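Local coordinates for protein glutathione peroxidase (Hypocrea jecorina, PDB 6VPD) that probably reduces hydroperoxides to alcohols with thioredoxin as electron donor, as a thioredoxin-fold peroxidase of the glutathione peroxidase family, at residues A[42-47]-A[86-91]; A[54-59]-A[93-98]; A[72-77]-A[115-120]; A[137-142]-A[167-172]. All blocks are in the same frame, centred on the assembly; numbering follows the deposited sequence.

The four contacts lie in one thioredoxin-like fold. Contacts 1, 2 and 4 reach its central mixed sheet, ordered 85-92, 51-58, 157-160, 166-170. Contact 3 joins helix 64-80 to the loop that follows strand 85-92. Along the chain the segments of contacts 1, 2 and 3 alternate, and contact 4 comes after all three have closed. Contacts 1 and 2 have centres about 18 Å apart and are tied by strand pairing of F90 with V55 and T57. Contacts 3 and 4 lie on opposite sides of the chain's centre, with their own centres about 20 Å apart. Contact 2 is near the predicted active-site C61; contacts 1, 3 and 4 lie away from it.

Contact 1 (A[42-47]-A[86-91]); sequences VDLSQY and VVLGFP
The Y47 ring meets V86 and L88 obliquely. Q46 CG sits over the centre of one ring face, 3.6 Å above the plane. L44 CD2 lies in plane at the ring edge. This is an apolar contact of the thioredoxin-like fold. It packs the turn after strand 41-43 against strand 85-92, an outermost strand of the central sheet within the chain. V86 approaches the ring with both methyls. Its CG1 is 3.7 Å from Y47 CD1, and its CG2 is 3.8 Å from Y47 CE1. L88 reaches the same side of the ring plane as V86, but toward CE2, with CD1 4.2 Å from Y47 CE2. The hydroxyl Y47 OH is near L88 CD2 but makes no hydrogen bond across the contact. The L44 and L88 side chains run antiparallel and overlap at their methyls. With CG anti to its carbonyl carbon (chi1 -70°), L44 can send CD2 in toward L88. V52 of strand 51-58 also packs on V86 and L88, which ties the contact to the next strand. An Asx turn opens the 3-10 segment 44-47: S45 N donates to D43 OD1 from above the carboxylate plane. The methyl-to-methyl touch of L44 CD2 and L88 CD1, at 3.7 Å, joins the turn to the strand.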
loop_
_atom_site.group_PDB
_atom_site.type_symbol
_atom_site.label_atom_id
_atom_site.label_comp_id
_atom_site.label_asym_id
_atom_site.label_seq_id
_atom_site.Cartn_x
_atom_site.Cartn_y
_atom_site.Cartn_z
ATOM N N VAL A 42 2.380 -15.148 -25.337
ATOM C CA VAL A 42 1.049 -14.646 -25.642
ATOM C C VAL A 42 1.212 -13.339 -26.387
ATOM O O VAL A 42 1.994 -12.470 -25.972
ATOM C CB VAL A 42 0.223 -14.417 -24.362
ATOM C CG1 VAL A 42 -1.099 -13.706 -24.688
ATOM C CG2 VAL A 42 0.003 -15.726 -23.612
ATOM N N ASP A 43 0.478 -13.182 -27.483
ATOM C CA ASP A 43 0.461 -11.908 -28.178
ATOM C C ASP A 43 -0.704 -11.076 -27.660
ATOM O O ASP A 43 -1.862 -11.511 -27.711
ATOM C CB ASP A 43 0.370 -12.092 -29.684
ATOM C CG ASP A 43 0.720 -10.822 -30.425
ATOM O OD1 ASP A 43 0.567 -9.715 -29.835
ATOM O OD2 ASP A 43 1.164 -10.927 -31.588
ATOM N N LEU A 44 -0.393 -9.886 -27.153
ATOM C CA LEU A 44 -1.417 -9.025 -26.577
ATOM C C LEU A 44 -2.284 -8.341 -27.633
ATOM O O LEU A 44 -3.331 -7.785 -27.291
ATOM C CB LEU A 44 -0.761 -7.993 -25.649
ATOM C CG LEU A 44 -0.193 -8.621 -24.367
ATOM C CD1 LEU A 44 0.354 -7.557 -23.461
ATOM C CD2 LEU A 44 -1.229 -9.453 -23.623
ATOM N N SER A 45 -1.891 -8.376 -28.905
ATOM C CA SER A 45 -2.777 -7.894 -29.953
ATOM C C SER A 45 -4.046 -8.735 -30.064
ATOM O O SER A 45 -5.047 -8.258 -30.603
ATOM C CB SER A 45 -2.052 -7.908 -31.285
ATOM O OG SER A 45 -1.821 -9.262 -31.666
ATOM N N GLN A 46 -4.026 -9.981 -29.579
ATOM C CA GLN A 46 -5.244 -10.787 -29.556
ATOM C C GLN A 46 -6.341 -10.132 -28.732
ATOM O O GLN A 46 -7.511 -10.504 -28.875
ATOM C CB GLN A 46 -4.963 -12.179 -28.984
ATOM C CG GLN A 46 -5.084 -12.244 -27.458
ATOM C CD GLN A 46 -4.923 -13.648 -26.893
ATOM O OE1 GLN A 46 -3.884 -14.285 -27.066
ATOM N NE2 GLN A 46 -5.954 -14.131 -26.202
ATOM N N TYR A 47 -5.988 -9.182 -27.861
ATOM C CA TYR A 47 -6.943 -8.423 -27.070
ATOM C C TYR A 47 -7.213 -7.029 -27.635
ATOM O O TYR A 47 -7.855 -6.215 -26.959
ATOM C CB TYR A 47 -6.448 -8.302 -25.626
ATOM C CG TYR A 47 -6.306 -9.616 -24.882
ATOM C CD1 TYR A 47 -7.426 -10.366 -24.563
ATOM C CD2 TYR A 47 -5.062 -10.082 -24.461
ATOM C CE1 TYR A 47 -7.327 -11.566 -23.870
ATOM C CE2 TYR A 47 -4.950 -11.302 -23.761
ATOM C CZ TYR A 47 -6.101 -12.032 -23.473
ATOM O OH TYR A 47 -6.057 -13.219 -22.776
ATOM N N VAL A 86 -10.915 -7.864 -20.128
ATOM C CA VAL A 86 -10.069 -8.954 -19.652
ATOM C C VAL A 86 -9.151 -8.444 -18.540
ATOM O O VAL A 86 -8.669 -7.307 -18.582
ATOM C CB VAL A 86 -9.256 -9.578 -20.807
ATOM C CG1 VAL A 86 -8.605 -8.510 -21.639
ATOM C CG2 VAL A 86 -8.208 -10.529 -20.278
ATOM N N VAL A 87 -8.933 -9.288 -17.535
ATOM C CA VAL A 87 -7.996 -9.035 -16.451
ATOM C C VAL A 87 -6.786 -9.938 -16.660
ATOM O O VAL A 87 -6.935 -11.154 -16.854
ATOM C CB VAL A 87 -8.653 -9.299 -15.084
ATOM C CG1 VAL A 87 -7.634 -9.172 -13.943
ATOM C CG2 VAL A 87 -9.857 -8.370 -14.877
ATOM N N LEU A 88 -5.593 -9.343 -16.651
ATOM C CA LEU A 88 -4.343 -10.081 -16.805
ATOM C C LEU A 88 -3.565 -9.963 -15.504
ATOM O O LEU A 88 -3.087 -8.873 -15.157
ATOM C CB LEU A 88 -3.528 -9.552 -17.992
ATOM C CG LEU A 88 -4.198 -9.668 -19.365
ATOM C CD1 LEU A 88 -3.234 -9.322 -20.513
ATOM C CD2 LEU A 88 -4.774 -11.059 -19.573
ATOM N N GLY A 89 -3.443 -11.069 -14.776
ATOM C CA GLY A 89 -2.600 -11.102 -13.589
ATOM C C GLY A 89 -1.207 -11.584 -13.954
ATOM O O GLY A 89 -1.050 -12.533 -14.712
ATOM N N PHE A 90 -0.196 -10.915 -13.413
ATOM C CA PHE A 90 1.199 -11.285 -13.653
ATOM C C PHE A 90 1.854 -11.549 -12.311
ATOM O O PHE A 90 2.084 -10.594 -11.541
ATOM C CB PHE A 90 1.988 -10.204 -14.389
ATOM C CG PHE A 90 1.546 -9.952 -15.792
ATOM C CD1 PHE A 90 0.416 -9.189 -16.048
ATOM C CD2 PHE A 90 2.290 -10.428 -16.859
ATOM C CE1 PHE A 90 0.011 -8.943 -17.358
ATOM C CE2 PHE A 90 1.899 -10.185 -18.176
ATOM C CZ PHE A 90 0.762 -9.446 -18.426
ATOM N N PRO A 91 2.194 -12.789 -11.998
ATOM C CA PRO A 91 2.839 -13.078 -10.715
ATOM C C PRO A 91 4.182 -12.384 -10.595
ATOM O O PRO A 91 4.900 -12.184 -11.580
ATOM C CB PRO A 91 2.998 -14.598 -10.742
ATOM C CG PRO A 91 1.988 -15.067 -11.735
ATOM C CD PRO A 91 1.896 -14.004 -12.765
#

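Contact 2 (A[54-59]-A[93-98]); sequences VVNTAS and NQFGSQ
N56 and F95 make the polar-to-aromatic part of this contact. It lies where strand 51-58 of the thioredoxin-like sheet meets the loop after strand 85-92. N56 ND2 comes within 3.7 Å of F95 CE2. The approach is oblique to the ring, and the amide and ring planes stand 66° apart. With chi1 at 56° the N56 amide leaves the strand toward F95, and the two side chains cross nearly perpendicular. The amide is anchored elsewhere: ND2 is hydrogen-bonded to W153 O, so its nearness to F95 is packing beside a buried, satisfied polar group. On the ring itself, Q94 CB lies over one face, offset toward the rim.

The second kind is plain van der Waals contact at the end of the strand. S59 CB sits 3.8 Å from N93 CA and 3.9 Å from N93 N. Both residues are exposed. No hydrogen bond spans the two segments. The S59 side chain is about 8 Å from that of C61, the predicted active-site residue, which places this end of the contact near the probable peroxidatic site. The side chains of S59 and N93 meet through their first carbons, S59 CB and N93 CB, 4.0 Å apart.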
loop_
_atom_site.group_PDB
_atom_site.type_symbol
_atom_site.label_atom_id
_atom_site.label_comp_id
_atom_site.label_asym_id
_atom_site.label_seq_id
_atom_site.Cartn_x
_atom_site.Cartn_y
_atom_site.Cartn_z
ATOM N N VAL A 54 -4.451 -4.619 -15.945
ATOM C CA VAL A 54 -3.197 -5.328 -15.744
ATOM C C VAL A 54 -2.888 -5.223 -14.269
ATOM O O VAL A 54 -2.957 -4.132 -13.696
ATOM C CB VAL A 54 -2.060 -4.726 -16.595
ATOM C CG1 VAL A 54 -0.735 -5.359 -16.238
ATOM C CG2 VAL A 54 -2.332 -4.882 -18.091
ATOM N N VAL A 55 -2.609 -6.353 -13.636
ATOM C CA VAL A 55 -2.352 -6.376 -12.205
ATOM C C VAL A 55 -1.208 -7.357 -11.945
ATOM O O VAL A 55 -1.163 -8.439 -12.540
ATOM C CB VAL A 55 -3.631 -6.724 -11.416
ATOM C CG1 VAL A 55 -4.067 -8.128 -11.702
ATOM C CG2 VAL A 55 -3.423 -6.539 -9.920
ATOM N N ASN A 56 -0.229 -6.934 -11.142
ATOM C CA ASN A 56 0.860 -7.797 -10.701
ATOM C C ASN A 56 0.425 -8.519 -9.430
ATOM O O ASN A 56 0.130 -7.884 -8.405
ATOM C CB ASN A 56 2.128 -7.000 -10.433
ATOM C CG ASN A 56 1.890 -5.909 -9.449
ATOM O OD1 ASN A 56 0.921 -5.152 -9.588
ATOM N ND2 ASN A 56 2.733 -5.826 -8.425
ATOM N N THR A 57 0.384 -9.838 -9.497
ATOM C CA THR A 57 -0.113 -10.632 -8.391
ATOM C C THR A 57 1.048 -11.178 -7.570
ATOM O O THR A 57 2.201 -11.199 -8.008
ATOM C CB THR A 57 -1.005 -11.771 -8.895
ATOM O OG1 THR A 57 -0.350 -12.452 -9.974
ATOM C CG2 THR A 57 -2.319 -11.216 -9.382
ATOM N N ALA A 58 0.711 -11.579 -6.348
ATOM C CA ALA A 58 1.665 -12.204 -5.453
ATOM C C ALA A 58 2.103 -13.552 -5.997
ATOM O O ALA A 58 1.288 -14.342 -6.479
ATOM C CB ALA A 58 1.040 -12.389 -4.074
ATOM N N SER A 59 3.404 -13.817 -5.917
ATOM C CA SER A 59 3.884 -15.174 -6.141
ATOM C C SER A 59 3.475 -16.091 -4.984
ATOM O O SER A 59 2.950 -17.188 -5.204
ATOM C CB SER A 59 5.399 -15.158 -6.337
ATOM O OG SER A 59 5.820 -16.317 -7.021
ATOM N N ASN A 93 7.485 -12.101 -7.639
ATOM C CA ASN A 93 8.128 -12.490 -6.396
ATOM C C ASN A 93 8.871 -11.338 -5.737
ATOM O O ASN A 93 9.453 -11.529 -4.666
ATOM C CB ASN A 93 9.106 -13.638 -6.659
ATOM C CG ASN A 93 10.269 -13.219 -7.555
ATOM O OD1 ASN A 93 10.197 -12.193 -8.250
ATOM N ND2 ASN A 93 11.347 -14.016 -7.550
ATOM N N GLN A 94 8.853 -10.151 -6.338
ATOM C CA GLN A 94 9.705 -9.049 -5.914
ATOM C C GLN A 94 9.231 -8.343 -4.654
ATOM O O GLN A 94 9.894 -7.398 -4.236
ATOM C CB GLN A 94 9.835 -8.008 -7.031
ATOM C CG GLN A 94 10.758 -8.390 -8.174
ATOM C CD GLN A 94 10.888 -7.287 -9.239
ATOM O OE1 GLN A 94 9.971 -6.494 -9.450
ATOM N NE2 GLN A 94 12.026 -7.248 -9.917
ATOM N N PHE A 95 8.125 -8.735 -4.022
ATOM C CA PHE A 95 7.615 -7.993 -2.856
ATOM C C PHE A 95 7.463 -8.940 -1.656
ATOM O O PHE A 95 6.361 -9.175 -1.154
ATOM C CB PHE A 95 6.289 -7.274 -3.187
ATOM C CG PHE A 95 6.385 -6.342 -4.368
ATOM C CD1 PHE A 95 6.911 -5.066 -4.225
ATOM C CD2 PHE A 95 5.967 -6.754 -5.636
ATOM C CE1 PHE A 95 7.013 -4.217 -5.328
ATOM C CE2 PHE A 95 6.071 -5.918 -6.734
ATOM C CZ PHE A 95 6.589 -4.652 -6.582
ATOM N N GLY A 96 8.589 -9.475 -1.185
ATOM C CA GLY A 96 8.638 -10.251 0.050
ATOM C C GLY A 96 9.927 -10.015 0.822
ATOM O O GLY A 96 11.014 -10.029 0.229
ATOM N N SER A 97 9.835 -9.817 2.138
ATOM C CA SER A 97 10.972 -9.362 2.927
ATOM C C SER A 97 11.585 -10.491 3.760
ATOM O O SER A 97 10.879 -11.293 4.384
ATOM C CB SER A 97 10.572 -8.192 3.830
ATOM O OG SER A 97 11.731 -7.580 4.372
ATOM N N GLN A 98 12.914 -10.536 3.740
ATOM C CA GLN A 98 13.762 -11.515 4.412
ATOM C C GLN A 98 13.661 -11.392 5.933
ATOM O O GLN A 98 14.646 -11.104 6.623
ATOM C CB GLN A 98 15.218 -11.320 3.956
ATOM C CG GLN A 98 15.387 -10.962 2.458
ATOM C CD GLN A 98 14.998 -9.508 2.089
ATOM O OE1 GLN A 98 14.298 -8.813 2.841
ATOM N NE2 GLN A 98 15.442 -9.061 0.911
#

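Contact 3 (A[72-77]-A[115-120])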
loop_
_atom_site.group_PDB
_atom_site.type_symbol
_atom_site.label_atom_id
_atom_site.label_comp_id
_atom_site.label_asym_id
_atom_site.label_seq_id
_atom_site.Cartn_x
_atom_site.Cartn_y
_atom_site.Cartn_z
ATOM N N SER A 72 -14.212 -10.635 -8.288
ATOM C CA SER A 72 -15.567 -10.102 -8.201
ATOM C C SER A 72 -15.823 -9.019 -9.251
ATOM O O SER A 72 -16.847 -9.044 -9.939
ATOM C CB SER A 72 -15.815 -9.579 -6.786
ATOM O OG SER A 72 -16.999 -8.807 -6.721
ATOM N N VAL A 73 -14.912 -8.055 -9.387
ATOM C CA VAL A 73 -15.056 -7.034 -10.427
ATOM C C VAL A 73 -15.056 -7.667 -11.817
ATOM O O VAL A 73 -15.731 -7.185 -12.729
ATOM C CB VAL A 73 -13.944 -5.972 -10.282
ATOM C CG1 VAL A 73 -14.092 -4.875 -11.336
ATOM C CG2 VAL A 73 -13.977 -5.362 -8.901
ATOM N N TYR A 74 -14.333 -8.769 -11.990
ATOM C CA TYR A 74 -14.250 -9.427 -13.296
ATOM C C TYR A 74 -15.518 -10.193 -13.631
ATOM O O TYR A 74 -15.913 -10.255 -14.798
ATOM C CB TYR A 74 -13.067 -10.384 -13.325
ATOM C CG TYR A 74 -12.931 -11.169 -14.603
ATOM C CD1 TYR A 74 -12.647 -10.532 -15.810
ATOM C CD2 TYR A 74 -13.038 -12.555 -14.599
ATOM C CE1 TYR A 74 -12.494 -11.252 -16.972
ATOM C CE2 TYR A 74 -12.883 -13.286 -15.755
ATOM C CZ TYR A 74 -12.611 -12.635 -16.938
ATOM O OH TYR A 74 -12.463 -13.373 -18.088
ATOM N N GLN A 75 -16.139 -10.840 -12.639
ATOM C CA GLN A 75 -17.424 -11.479 -12.901
ATOM C C GLN A 75 -18.486 -10.437 -13.223
ATOM O O GLN A 75 -19.214 -10.573 -14.211
ATOM C CB GLN A 75 -17.862 -12.348 -11.719
ATOM C CG GLN A 75 -16.909 -13.456 -11.348
ATOM C CD GLN A 75 -16.781 -14.532 -12.414
ATOM O OE1 GLN A 75 -17.381 -14.450 -13.487
ATOM N NE2 GLN A 75 -15.990 -15.558 -12.119
ATOM N N ALA A 76 -18.585 -9.392 -12.393
ATOM C CA ALA A 76 -19.522 -8.296 -12.601
ATOM C C ALA A 76 -19.476 -7.812 -14.044
ATOM O O ALA A 76 -20.389 -8.085 -14.830
ATOM C CB ALA A 76 -19.208 -7.147 -11.649
ATOM N N ILE A 77 -18.388 -7.134 -14.417
ATOM C CA ILE A 77 -18.282 -6.558 -15.752
ATOM C C ILE A 77 -18.401 -7.619 -16.845
ATOM O O ILE A 77 -18.850 -7.318 -17.957
ATOM C CB ILE A 77 -16.969 -5.762 -15.840
ATOM C CG1 ILE A 77 -17.004 -4.623 -14.825
ATOM C CG2 ILE A 77 -16.740 -5.218 -17.246
ATOM C CD1 ILE A 77 -15.641 -4.099 -14.491
ATOM N N LYS A 115 -9.357 -18.419 -5.505
ATOM C CA LYS A 115 -9.356 -18.922 -6.869
ATOM C C LYS A 115 -9.901 -17.837 -7.786
ATOM O O LYS A 115 -10.825 -17.105 -7.416
ATOM C CB LYS A 115 -10.184 -20.204 -7.003
ATOM C CG LYS A 115 -9.758 -21.065 -8.178
ATOM C CD LYS A 115 -8.232 -21.086 -8.297
ATOM C CE LYS A 115 -7.764 -22.030 -9.400
ATOM N NZ LYS A 115 -6.429 -21.643 -9.941
ATOM N N VAL A 116 -9.294 -17.708 -8.966
ATOM C CA VAL A 116 -9.679 -16.693 -9.931
ATOM C C VAL A 116 -9.929 -17.375 -11.267
ATOM O O VAL A 116 -9.471 -18.490 -11.513
ATOM C CB VAL A 116 -8.618 -15.579 -10.078
ATOM C CG1 VAL A 116 -8.065 -15.186 -8.719
ATOM C CG2 VAL A 116 -7.513 -16.010 -11.025
ATOM N N THR A 117 -10.672 -16.690 -12.136
ATOM C CA THR A 117 -10.965 -17.212 -13.466
ATOM C C THR A 117 -10.306 -16.437 -14.603
ATOM O O THR A 117 -10.200 -16.982 -15.704
ATOM C CB THR A 117 -12.482 -17.250 -13.709
ATOM O OG1 THR A 117 -13.065 -16.006 -13.302
ATOM C CG2 THR A 117 -13.123 -18.380 -12.920
ATOM N N PHE A 118 -9.860 -15.196 -14.370
ATOM C CA PHE A 118 -9.199 -14.430 -15.416
ATOM C C PHE A 118 -7.823 -15.012 -15.700
ATOM O O PHE A 118 -7.246 -15.704 -14.855
ATOM C CB PHE A 118 -9.074 -12.956 -15.029
ATOM C CG PHE A 118 -8.538 -12.718 -13.646
ATOM C CD1 PHE A 118 -7.171 -12.700 -13.409
ATOM C CD2 PHE A 118 -9.408 -12.467 -12.584
ATOM C CE1 PHE A 118 -6.673 -12.465 -12.132
ATOM C CE2 PHE A 118 -8.926 -12.230 -11.307
ATOM C CZ PHE A 118 -7.553 -12.230 -11.078
ATOM N N PRO A 119 -7.286 -14.762 -16.894
ATOM C CA PRO A 119 -5.961 -15.301 -17.232
ATOM C C PRO A 119 -4.892 -14.809 -16.262
ATOM O O PRO A 119 -4.760 -13.608 -16.004
ATOM C CB PRO A 119 -5.710 -14.784 -18.656
ATOM C CG PRO A 119 -7.096 -14.477 -19.206
ATOM C CD PRO A 119 -7.917 -14.053 -18.023
ATOM N N VAL A 120 -4.117 -15.752 -15.734
ATOM C CA VAL A 120 -2.928 -15.453 -14.944
ATOM C C VAL A 120 -1.706 -15.886 -15.749
ATOM O O VAL A 120 -1.664 -17.002 -16.279
ATOM C CB VAL A 120 -2.979 -16.139 -13.569
ATOM C CG1 VAL A 120 -1.602 -16.221 -12.968
ATOM C CG2 VAL A 120 -3.928 -15.373 -12.647
#
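Y74 and F118 form the tight part of this contact, an edge-to-face (T-shaped) aromatic pair. It joins helix 64-80 of the thioredoxin-like fold to the loop segment 115-120. The edge of F118 points at the face of Y74. The ring centroids are 5.9 Å apart and the planes stand at 85°. F118 CB adds a CH-pi contact over the centre of the same Y74 ring. It lies 3.9 Å from the centroid and only 11° off the ring normal. F118 CG sits between its backbone N and carbonyl carbon (chi1 48°), which turns the phenyl so that its CD2 side approaches Y74 CD2. V116 CG2 lies over the centre of one phenyl face. V87 of strand 85-92 packs against both Y74 and F118, so the aromatic pair is set against the sheet. F118 is buried.

The looser side is formed by Q75 and T117, and T117 is exposed. T117 OG1 lies in plane at the edge of the Y74 ring, 3.7 Å from Y74 CE2. Q75 bends at its second torsion and brings its amide across the T117 side chain. The loop has a firmer polar tie to the helix one turn earlier, where T117 N donates to E71 OE2. Q75 NE2 stands 3.2 Å from T117 OG1, but at an angle too poor to count as a hydrogen bond.

Contact 4 (A[137-142]-A[167-172])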
loop_
_atom_site.group_PDB
_atom_site.type_symbol
_atom_site.label_atom_id
_atom_site.label_comp_id
_atom_site.label_asym_id
_atom_site.label_seq_id
_atom_site.Cartn_x
_atom_site.Cartn_y
_atom_site.Cartn_z
ATOM N N TRP A 137 7.237 -0.053 -20.037
ATOM C CA TRP A 137 6.354 0.857 -20.755
ATOM C C TRP A 137 5.214 1.357 -19.867
ATOM O O TRP A 137 4.961 2.567 -19.802
ATOM C CB TRP A 137 5.818 0.160 -22.003
ATOM C CG TRP A 137 4.894 0.988 -22.825
ATOM C CD1 TRP A 137 5.236 1.945 -23.742
ATOM C CD2 TRP A 137 3.463 0.917 -22.829
ATOM N NE1 TRP A 137 4.106 2.468 -24.314
ATOM C CE2 TRP A 137 3.003 1.856 -23.770
ATOM C CE3 TRP A 137 2.529 0.137 -22.144
ATOM C CZ2 TRP A 137 1.649 2.043 -24.031
ATOM C CZ3 TRP A 137 1.192 0.339 -22.388
ATOM C CH2 TRP A 137 0.764 1.279 -23.323
ATOM N N LEU A 138 4.504 0.440 -19.181
ATOM C CA LEU A 138 3.401 0.842 -18.304
ATOM C C LEU A 138 3.833 1.900 -17.290
ATOM O O LEU A 138 3.083 2.834 -16.999
ATOM C CB LEU A 138 2.831 -0.372 -17.559
ATOM C CG LEU A 138 1.962 -1.366 -18.337
ATOM C CD1 LEU A 138 1.499 -2.487 -17.435
ATOM C CD2 LEU A 138 0.778 -0.707 -19.007
ATOM N N LYS A 139 5.046 1.774 -16.750
ATOM C CA LYS A 139 5.478 2.656 -15.668
ATOM C C LYS A 139 5.791 4.065 -16.176
ATOM O O LYS A 139 5.360 5.049 -15.564
ATOM C CB LYS A 139 6.674 2.021 -14.950
ATOM C CG LYS A 139 6.262 0.944 -13.911
ATOM C CD LYS A 139 7.244 -0.218 -13.819
ATOM C CE LYS A 139 8.570 0.172 -13.238
ATOM N NZ LYS A 139 9.610 -0.805 -13.629
ATOM N N LYS A 140 6.527 4.180 -17.295
ATOM C CA LYS A 140 6.743 5.472 -17.947
ATOM C C LYS A 140 5.434 6.105 -18.380
ATOM O O LYS A 140 5.235 7.313 -18.213
ATOM C CB LYS A 140 7.640 5.315 -19.182
ATOM C CG LYS A 140 9.089 4.951 -18.894
ATOM C CD LYS A 140 9.822 6.102 -18.235
ATOM C CE LYS A 140 11.238 5.720 -17.865
ATOM N NZ LYS A 140 11.875 6.755 -17.009
ATOM N N GLU A 141 4.537 5.311 -18.974
ATOM C CA GLU A 141 3.306 5.862 -19.544
ATOM C C GLU A 141 2.365 6.410 -18.483
ATOM O O GLU A 141 1.571 7.312 -18.768
ATOM C CB GLU A 141 2.596 4.803 -20.374
ATOM C CG GLU A 141 3.290 4.574 -21.703
ATOM C CD GLU A 141 3.366 5.849 -22.552
ATOM O OE1 GLU A 141 4.481 6.225 -22.985
ATOM O OE2 GLU A 141 2.302 6.483 -22.775
ATOM N N LYS A 142 2.415 5.881 -17.267
ATOM C CA LYS A 142 1.543 6.346 -16.195
ATOM C C LYS A 142 2.322 6.243 -14.892
ATOM O O LYS A 142 2.271 5.224 -14.193
ATOM C CB LYS A 142 0.247 5.546 -16.142
ATOM C CG LYS A 142 -0.847 6.223 -15.328
ATOM C CD LYS A 142 -1.658 7.202 -16.133
ATOM C CE LYS A 142 -2.603 7.947 -15.212
ATOM N NZ LYS A 142 -3.115 9.228 -15.812
ATOM N N ILE A 167 -4.841 4.373 -19.240
ATOM C CA ILE A 167 -5.779 5.392 -18.786
ATOM C C ILE A 167 -5.871 5.479 -17.275
ATOM O O ILE A 167 -6.537 6.379 -16.773
ATOM C CB ILE A 167 -7.181 5.189 -19.396
ATOM C CG1 ILE A 167 -7.825 3.910 -18.893
ATOM C CG2 ILE A 167 -7.125 5.148 -20.932
ATOM C CD1 ILE A 167 -8.995 3.467 -19.776
ATOM N N GLY A 168 -5.220 4.593 -16.529
ATOM C CA GLY A 168 -5.357 4.636 -15.082
ATOM C C GLY A 168 -4.335 3.792 -14.344
ATOM O O GLY A 168 -3.976 2.712 -14.806
ATOM N N ARG A 169 -3.841 4.271 -13.208
ATOM C CA ARG A 169 -3.008 3.463 -12.332
ATOM C C ARG A 169 -3.479 3.644 -10.899
ATOM O O ARG A 169 -3.695 4.777 -10.462
ATOM C CB ARG A 169 -1.547 3.862 -12.463
ATOM C CG ARG A 169 -0.617 3.160 -11.494
ATOM C CD ARG A 169 0.815 3.541 -11.801
ATOM N NE ARG A 169 1.753 2.933 -10.885
ATOM C CZ ARG A 169 3.072 2.939 -11.067
ATOM N NH1 ARG A 169 3.608 3.524 -12.146
ATOM N NH2 ARG A 169 3.850 2.355 -10.155
ATOM N N TRP A 170 -3.648 2.543 -10.168
ATOM C CA TRP A 170 -4.140 2.600 -8.796
ATOM C C TRP A 170 -3.227 1.809 -7.882
ATOM O O TRP A 170 -2.736 0.743 -8.253
ATOM C CB TRP A 170 -5.564 2.062 -8.673
ATOM C CG TRP A 170 -6.573 2.938 -9.324
ATOM C CD1 TRP A 170 -7.325 3.908 -8.730
ATOM C CD2 TRP A 170 -6.941 2.933 -10.710
ATOM N NE1 TRP A 170 -8.138 4.506 -9.663
ATOM C CE2 TRP A 170 -7.913 3.930 -10.887
ATOM C CE3 TRP A 170 -6.536 2.183 -11.815
ATOM C CZ2 TRP A 170 -8.497 4.186 -12.121
ATOM C CZ3 TRP A 170 -7.109 2.449 -13.042
ATOM C CH2 TRP A 170 -8.076 3.440 -13.186
ATOM N N ALA A 171 -3.020 2.320 -6.675
ATOM C CA ALA A 171 -2.122 1.657 -5.743
ATOM C C ALA A 171 -2.750 0.369 -5.221
ATOM O O ALA A 171 -3.943 0.104 -5.397
ATOM C CB ALA A 171 -1.772 2.586 -4.590
ATOM N N SER A 172 -1.920 -0.448 -4.568
ATOM C CA SER A 172 -2.407 -1.713 -4.010
ATOM C C SER A 172 -3.528 -1.503 -2.999
ATOM O O SER A 172 -4.362 -2.395 -2.805
ATOM C CB SER A 172 -1.257 -2.474 -3.354
ATOM O OG SER A 172 -0.685 -1.733 -2.284
#
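K142 and R169 come closest in the backbone, with CA atoms 6.6 Å apart. K142 is the first residue to leave helical geometry after helix 133-141. Its carbonyl is turned to R169. In segment 167-172 a classic beta bulge, I167 and G168 both facing L159, comes just before R169. R169 NH1 donates to K142 O at 3.0 Å and 163°. R169, on an outermost strand of the thioredoxin-like sheet within the chain, thus binds the carbonyl just past the C-terminal end of the helix. The oxygen is met in the carbonyl plane, and it lies at the guanidinium edge, only 7° out of that plane. The R169 chain runs extended from CG to NE, and this carries the guanidinium to the helix end. Nearer the backbone of R169, K142 CG packs 3.8 Å from R169 CB. K139 CG stands 4.1 Å from R169 NH1. The guanidinium is held further by a salt bridge from NE to E156 and a hydrogen bond from NH2 to E149 O, so three groups fix its rotation. L138 packs on F158 of strand 157-160 and on V166 of strand 166-170. Helix 133-141 is thus set on one face of the sheet, while W170 turns to helix 176-188.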